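Local coordinates for protein carboxypeptidase 1 (Deinococcus radiodurans str. R1, PDB 5GIV) that is an M32-family metallopeptidase that binds one zinc ion per subunit and probably removes amino acids one by one from peptide C-termini with broad specificity, at residues A[189-194]-A[341-346]; A[195-200]-A[333-338]. One frame throughout, in Å; residues are numbered along the deposited sequence.

Contact 1: residues A[189-194]-A[341-346]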
loop_
_atom_site.group_PDB
_atom_site.type_symbol
_atom_site.label_atom_id
_atom_site.label_comp_id
_atom_site.label_asym_id
_atom_site.label_seq_id
_atom_site.Cartn_x
_atom_site.Cartn_y
_atom_site.Cartn_z
ATOM N N ALA A 189 26.638 -11.527 36.671
ATOM C CA ALA A 189 26.034 -11.657 37.994
ATOM C C ALA A 189 24.547 -11.939 37.886
ATOM O O ALA A 189 24.012 -12.758 38.644
ATOM C CB ALA A 189 26.272 -10.400 38.828
ATOM N N VAL A 190 23.864 -11.284 36.944
ATOM C CA VAL A 190 22.437 -11.543 36.774
ATOM C C VAL A 190 22.213 -12.977 36.317
ATOM O O VAL A 190 21.346 -13.684 36.844
ATOM C CB VAL A 190 21.809 -10.530 35.802
ATOM C CG1 VAL A 190 20.412 -10.963 35.445
ATOM C CG2 VAL A 190 21.776 -9.143 36.433
ATOM N N ILE A 191 23.017 -13.449 35.367
ATOM C CA ILE A 191 22.852 -14.810 34.878
ATOM C C ILE A 191 23.137 -15.817 35.977
ATOM O O ILE A 191 22.476 -16.859 36.060
ATOM C CB ILE A 191 23.758 -15.035 33.657
ATOM C CG1 ILE A 191 23.244 -14.208 32.467
ATOM C CG2 ILE A 191 23.887 -16.529 33.348
ATOM C CD1 ILE A 191 24.219 -14.109 31.318
ATOM N N ALA A 192 24.096 -15.518 36.855
ATOM C CA ALA A 192 24.457 -16.445 37.916
ATOM C C ALA A 192 23.460 -16.430 39.056
ATOM O O ALA A 192 23.380 -17.410 39.801
ATOM C CB ALA A 192 25.857 -16.133 38.454
ATOM N N ALA A 193 22.704 -15.345 39.210
ATOM C CA ALA A 193 21.711 -15.286 40.277
ATOM C C ALA A 193 20.492 -16.163 39.982
ATOM O O ALA A 193 19.911 -16.742 40.903
ATOM C CB ALA A 193 21.286 -13.841 40.510
ATOM N N GLY A 194 20.091 -16.281 38.727
ATOM C CA GLY A 194 18.905 -17.065 38.439
ATOM C C GLY A 194 17.741 -16.195 37.981
ATOM O O GLY A 194 17.639 -15.008 38.322
ATOM N N ASN A 341 12.032 -8.807 32.016
ATOM C CA ASN A 341 13.385 -8.327 32.262
ATOM C C ASN A 341 14.339 -9.473 32.562
ATOM O O ASN A 341 15.238 -9.349 33.398
ATOM C CB ASN A 341 13.416 -7.312 33.404
ATOM C CG ASN A 341 12.724 -6.011 33.053
ATOM O OD1 ASN A 341 13.183 -5.273 32.180
ATOM N ND2 ASN A 341 11.635 -5.705 33.755
ATOM N N THR A 342 14.165 -10.613 31.900
ATOM C CA THR A 342 15.144 -11.678 32.038
ATOM C C THR A 342 16.392 -11.375 31.215
ATOM O O THR A 342 16.371 -10.573 30.281
ATOM C CB THR A 342 14.559 -13.019 31.607
ATOM O OG1 THR A 342 14.513 -13.076 30.175
ATOM C CG2 THR A 342 13.187 -13.277 32.229
ATOM N N VAL A 343 17.484 -12.055 31.560
ATOM C CA VAL A 343 18.781 -11.853 30.921
ATOM C C VAL A 343 19.399 -13.215 30.642
ATOM O O VAL A 343 19.226 -14.150 31.427
ATOM C CB VAL A 343 19.734 -11.018 31.810
ATOM C CG1 VAL A 343 21.134 -10.977 31.197
ATOM C CG2 VAL A 343 19.195 -9.617 32.036
ATOM N N SER A 344 20.105 -13.336 29.519
ATOM C CA SER A 344 20.882 -14.543 29.249
ATOM C C SER A 344 21.747 -14.315 28.019
ATOM O O SER A 344 21.390 -13.537 27.132
ATOM C CB SER A 344 19.985 -15.766 29.035
ATOM O OG SER A 344 19.273 -15.648 27.823
ATOM N N ARG A 345 22.870 -15.024 27.967
ATOM C CA ARG A 345 23.697 -15.028 26.769
ATOM C C ARG A 345 22.964 -15.791 25.681
ATOM O O ARG A 345 22.654 -16.973 25.849
ATOM C CB ARG A 345 25.042 -15.682 27.049
ATOM C CG ARG A 345 25.689 -15.194 28.309
ATOM C CD ARG A 345 26.889 -16.045 28.671
ATOM N NE ARG A 345 27.365 -15.666 29.995
ATOM C CZ ARG A 345 27.282 -16.441 31.071
ATOM N NH1 ARG A 345 26.773 -17.668 30.983
ATOM N NH2 ARG A 345 27.727 -15.987 32.236
ATOM N N SER A 346 22.675 -15.121 24.573
ATOM C CA SER A 346 21.883 -15.707 23.503
ATOM C C SER A 346 22.567 -15.407 22.176
ATOM O O SER A 346 23.600 -14.730 22.126
ATOM C CB SER A 346 20.436 -15.189 23.525
ATOM O OG SER A 346 20.386 -13.767 23.476
#
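Ile-191 and Val-190, on the last turn of helix 169-193, pack against Val-343 and Arg-345 of the loop that joins helix 333-339 to helix 357-372. This is a helix-end to loop contact in the mostly helical M32 carboxypeptidase fold. The segments meet through van der Waals contacts, with no polar bond between them. The contact lies at the surface, away from the zinc site.

Ile-191 carries most of it. Its CD1 methyl comes within 3.5 Å of Arg-345 CG. The same methyl sits 3.7 Å above the guanidinium plane of Arg-345, displaced toward the rim of the group. The CG2 branch of Ile-191 reaches the guanidinium too, 3.9 Å from Arg-345 NH1. Both branches of the isoleucine therefore meet the arginine. Closer to the backbone, Ile-191 CG1 passes Val-343 CG1 at 4.1 Å and Ser-344 CA at 4.0 Å.

Val-190 makes the second, smaller patch. Its CG1 lies anti to the backbone N (chi1 170°), and this is the methyl that meets Val-343 CB at 3.7 Å. The two valine side chains cross at about a right angle.

A second shell surrounds these groups. Tyr-501 of helix 487-501 packs on Val-190, and Tyr-497 of that helix packs on Val-343. On the loop side, Ser-344 N is hydrogen-bonded to Asp-353 OD2. Arg-345 runs extended from CG to NE. Its guanidinium is held beside Ile-191 by a salt bridge from Arg-345 NH2 to OD1 of Asp-188, the residue before 189-194 on helix 169-193.

Contact 2: residues A[195-200]-A[333-338]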
loop_
_atom_site.group_PDB
_atom_site.type_symbol
_atom_site.label_atom_id
_atom_site.label_comp_id
_atom_site.label_asym_id
_atom_site.label_seq_id
_atom_site.Cartn_x
_atom_site.Cartn_y
_atom_site.Cartn_z
ATOM N N ALA A 195 16.790 -16.830 37.170
ATOM C CA ALA A 195 15.757 -16.075 36.462
ATOM C C ALA A 195 14.420 -16.081 37.197
ATOM O O ALA A 195 14.082 -17.036 37.900
ATOM C CB ALA A 195 15.547 -16.643 35.054
ATOM N N PRO A 196 13.610 -15.052 36.990
ATOM C CA PRO A 196 12.255 -15.062 37.542
ATOM C C PRO A 196 11.402 -16.083 36.808
ATOM O O PRO A 196 11.774 -16.605 35.757
ATOM C CB PRO A 196 11.763 -13.639 37.290
ATOM C CG PRO A 196 12.515 -13.220 36.039
ATOM C CD PRO A 196 13.870 -13.868 36.155
ATOM N N ARG A 197 10.219 -16.341 37.355
ATOM C CA ARG A 197 9.311 -17.265 36.696
ATOM C C ARG A 197 8.885 -16.696 35.349
ATOM O O ARG A 197 8.610 -15.503 35.227
ATOM C CB ARG A 197 8.090 -17.532 37.579
ATOM C CG ARG A 197 7.095 -18.494 36.947
ATOM C CD ARG A 197 5.803 -18.635 37.735
ATOM N NE ARG A 197 4.856 -19.469 37.007
ATOM C CZ ARG A 197 3.542 -19.457 37.189
ATOM N NH1 ARG A 197 2.994 -18.651 38.100
ATOM N NH2 ARG A 197 2.771 -20.245 36.450
ATOM N N THR A 198 8.854 -17.548 34.326
ATOM C CA THR A 198 8.452 -17.120 32.990
ATOM C C THR A 198 7.464 -18.057 32.306
ATOM O O THR A 198 6.928 -17.684 31.255
ATOM C CB THR A 198 9.679 -16.958 32.065
ATOM O OG1 THR A 198 10.372 -18.206 31.971
ATOM C CG2 THR A 198 10.640 -15.882 32.570
ATOM N N ASP A 199 7.183 -19.236 32.866
ATOM C CA ASP A 199 6.421 -20.247 32.133
ATOM C C ASP A 199 5.025 -19.771 31.748
ATOM O O ASP A 199 4.466 -20.248 30.757
ATOM C CB ASP A 199 6.308 -21.525 32.964
ATOM C CG ASP A 199 5.515 -21.307 34.252
ATOM O OD1 ASP A 199 4.269 -21.292 34.189
ATOM O OD2 ASP A 199 6.141 -21.144 35.321
ATOM N N PHE A 200 4.432 -18.846 32.509
ATOM C CA PHE A 200 3.083 -18.402 32.173
ATOM C C PHE A 200 3.044 -17.671 30.840
ATOM O O PHE A 200 1.968 -17.546 30.247
ATOM C CB PHE A 200 2.502 -17.514 33.281
ATOM C CG PHE A 200 3.368 -16.352 33.636
ATOM C CD1 PHE A 200 3.261 -15.157 32.945
ATOM C CD2 PHE A 200 4.288 -16.453 34.659
ATOM C CE1 PHE A 200 4.066 -14.094 33.256
ATOM C CE2 PHE A 200 5.089 -15.398 34.982
ATOM C CZ PHE A 200 4.984 -14.212 34.283
ATOM N N GLU A 333 1.149 -9.115 39.416
ATOM C CA GLU A 333 1.654 -8.004 38.632
ATOM C C GLU A 333 3.176 -7.923 38.721
ATOM O O GLU A 333 3.851 -7.672 37.718
ATOM C CB GLU A 333 0.998 -6.711 39.103
ATOM C CG GLU A 333 1.700 -5.474 38.643
ATOM C CD GLU A 333 1.152 -4.233 39.295
ATOM O OE1 GLU A 333 -0.089 -4.118 39.421
ATOM O OE2 GLU A 333 1.972 -3.388 39.703
ATOM N N GLU A 334 3.737 -8.145 39.911
ATOM C CA GLU A 334 5.190 -8.095 40.064
ATOM C C GLU A 334 5.878 -9.183 39.245
ATOM O O GLU A 334 7.001 -8.987 38.768
ATOM C CB GLU A 334 5.562 -8.198 41.550
ATOM C CG GLU A 334 7.064 -8.285 41.871
ATOM C CD GLU A 334 7.852 -6.995 41.580
ATOM O OE1 GLU A 334 9.104 -7.024 41.688
ATOM O OE2 GLU A 334 7.233 -5.949 41.254
ATOM N N GLU A 335 5.239 -10.344 39.091
ATOM C CA GLU A 335 5.869 -11.410 38.326
ATOM C C GLU A 335 5.908 -11.076 36.837
ATOM O O GLU A 335 6.893 -11.371 36.154
ATOM C CB GLU A 335 5.150 -12.730 38.584
ATOM C CG GLU A 335 5.454 -13.288 39.959
ATOM C CD GLU A 335 4.700 -14.555 40.264
ATOM O OE1 GLU A 335 3.470 -14.581 40.070
ATOM O OE2 GLU A 335 5.340 -15.513 40.730
ATOM N N MET A 336 4.864 -10.430 36.323
ATOM C CA MET A 336 4.879 -10.013 34.931
ATOM C C MET A 336 5.960 -8.967 34.690
ATOM O O MET A 336 6.631 -8.992 33.650
ATOM C CB MET A 336 3.505 -9.487 34.524
ATOM C CG MET A 336 3.438 -9.006 33.088
ATOM S SD MET A 336 3.732 -10.341 31.913
ATOM C CE MET A 336 2.391 -11.427 32.317
ATOM N N TYR A 337 6.160 -8.051 35.647
ATOM C CA TYR A 337 7.243 -7.081 35.514
ATOM C C TYR A 337 8.606 -7.762 35.497
ATOM O O TYR A 337 9.492 -7.373 34.725
ATOM C CB TYR A 337 7.183 -6.044 36.636
ATOM C CG TYR A 337 8.499 -5.326 36.851
ATOM C CD1 TYR A 337 8.940 -4.358 35.968
ATOM C CD2 TYR A 337 9.305 -5.635 37.942
ATOM C CE1 TYR A 337 10.148 -3.711 36.161
ATOM C CE2 TYR A 337 10.511 -4.992 38.149
ATOM C CZ TYR A 337 10.929 -4.033 37.261
ATOM O OH TYR A 337 12.131 -3.399 37.473
ATOM N N ARG A 338 8.808 -8.768 36.343
ATOM C CA ARG A 338 10.109 -9.425 36.345
ATOM C C ARG A 338 10.311 -10.263 35.089
ATOM O O ARG A 338 11.436 -10.367 34.591
ATOM C CB ARG A 338 10.271 -10.290 37.592
ATOM C CG ARG A 338 10.089 -9.529 38.887
ATOM C CD ARG A 338 10.027 -10.484 40.073
ATOM N NE ARG A 338 11.301 -10.548 40.777
ATOM C CZ ARG A 338 11.604 -9.774 41.813
ATOM N NH1 ARG A 338 10.712 -8.893 42.263
ATOM N NH2 ARG A 338 12.790 -9.881 42.406
HETATM O O HOH W 1 8.367 -13.514 37.079
#
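The Phe-200 ring meets helix 333-339 with its edge. Met-336 CE lies near the ring plane, 3.3 Å from Phe-200 CE1, and Glu-335 O is at the edge, near Phe-200 CZ. Arg-197 NE also lies at the edge, in plane. Met-336 SD is 5.4 Å from the ring centroid and 84° off the ring normal, an edge-on Met-aromatic contact. The methionine starts away from the loop, but bends at chi2 and chi3 (63° and 61°) bring its methyl back to the ring.

The Arg-197 guanidinium has Phe-200 CD2 over one face. At its edge, NE and NH2 grip the two carboxylate oxygens of Asp-199 side-on, with NE 2.7 Å from OD2. This salt bridge stays within the loop. Glu-335 OE1 is 4.5 Å from Arg-197 NH1, beyond a salt bridge, and is hydrogen-bonded to Thr-332 N.

One water bridges the backbones, donating to Arg-197 O at 2.7 Å and to Glu-335 O at 2.8 Å. Nearby, Pro-196 CB packs on Arg-338 CB at 3.7 Å.

The contact joins the loop between helices 169-193 and 207-221 to helix 333-339. Trp-320 of helix 310-323 packs on Met-336, while Tyr-501 of helix 487-501 touches Pro-196.

The two contacts are neighbours, with centres 14 Å apart, on one side of the molecule. Along the chain the order is 189-194, 195-200, 333-338, 341-346, so both segments of contact 2 fall between those of contact 1. The end of helix 169-193 and its following loop thus run beside helix 333-339 and the loop after it, in the opposite order. The contacts touch where Thr-342 CG2 meets Thr-198 CG2 at 3.7 Å. Helix 487-501 packs against both. Together they join two parts of the chain that are distant in sequence, at the periphery of the molecule and away from the zinc site.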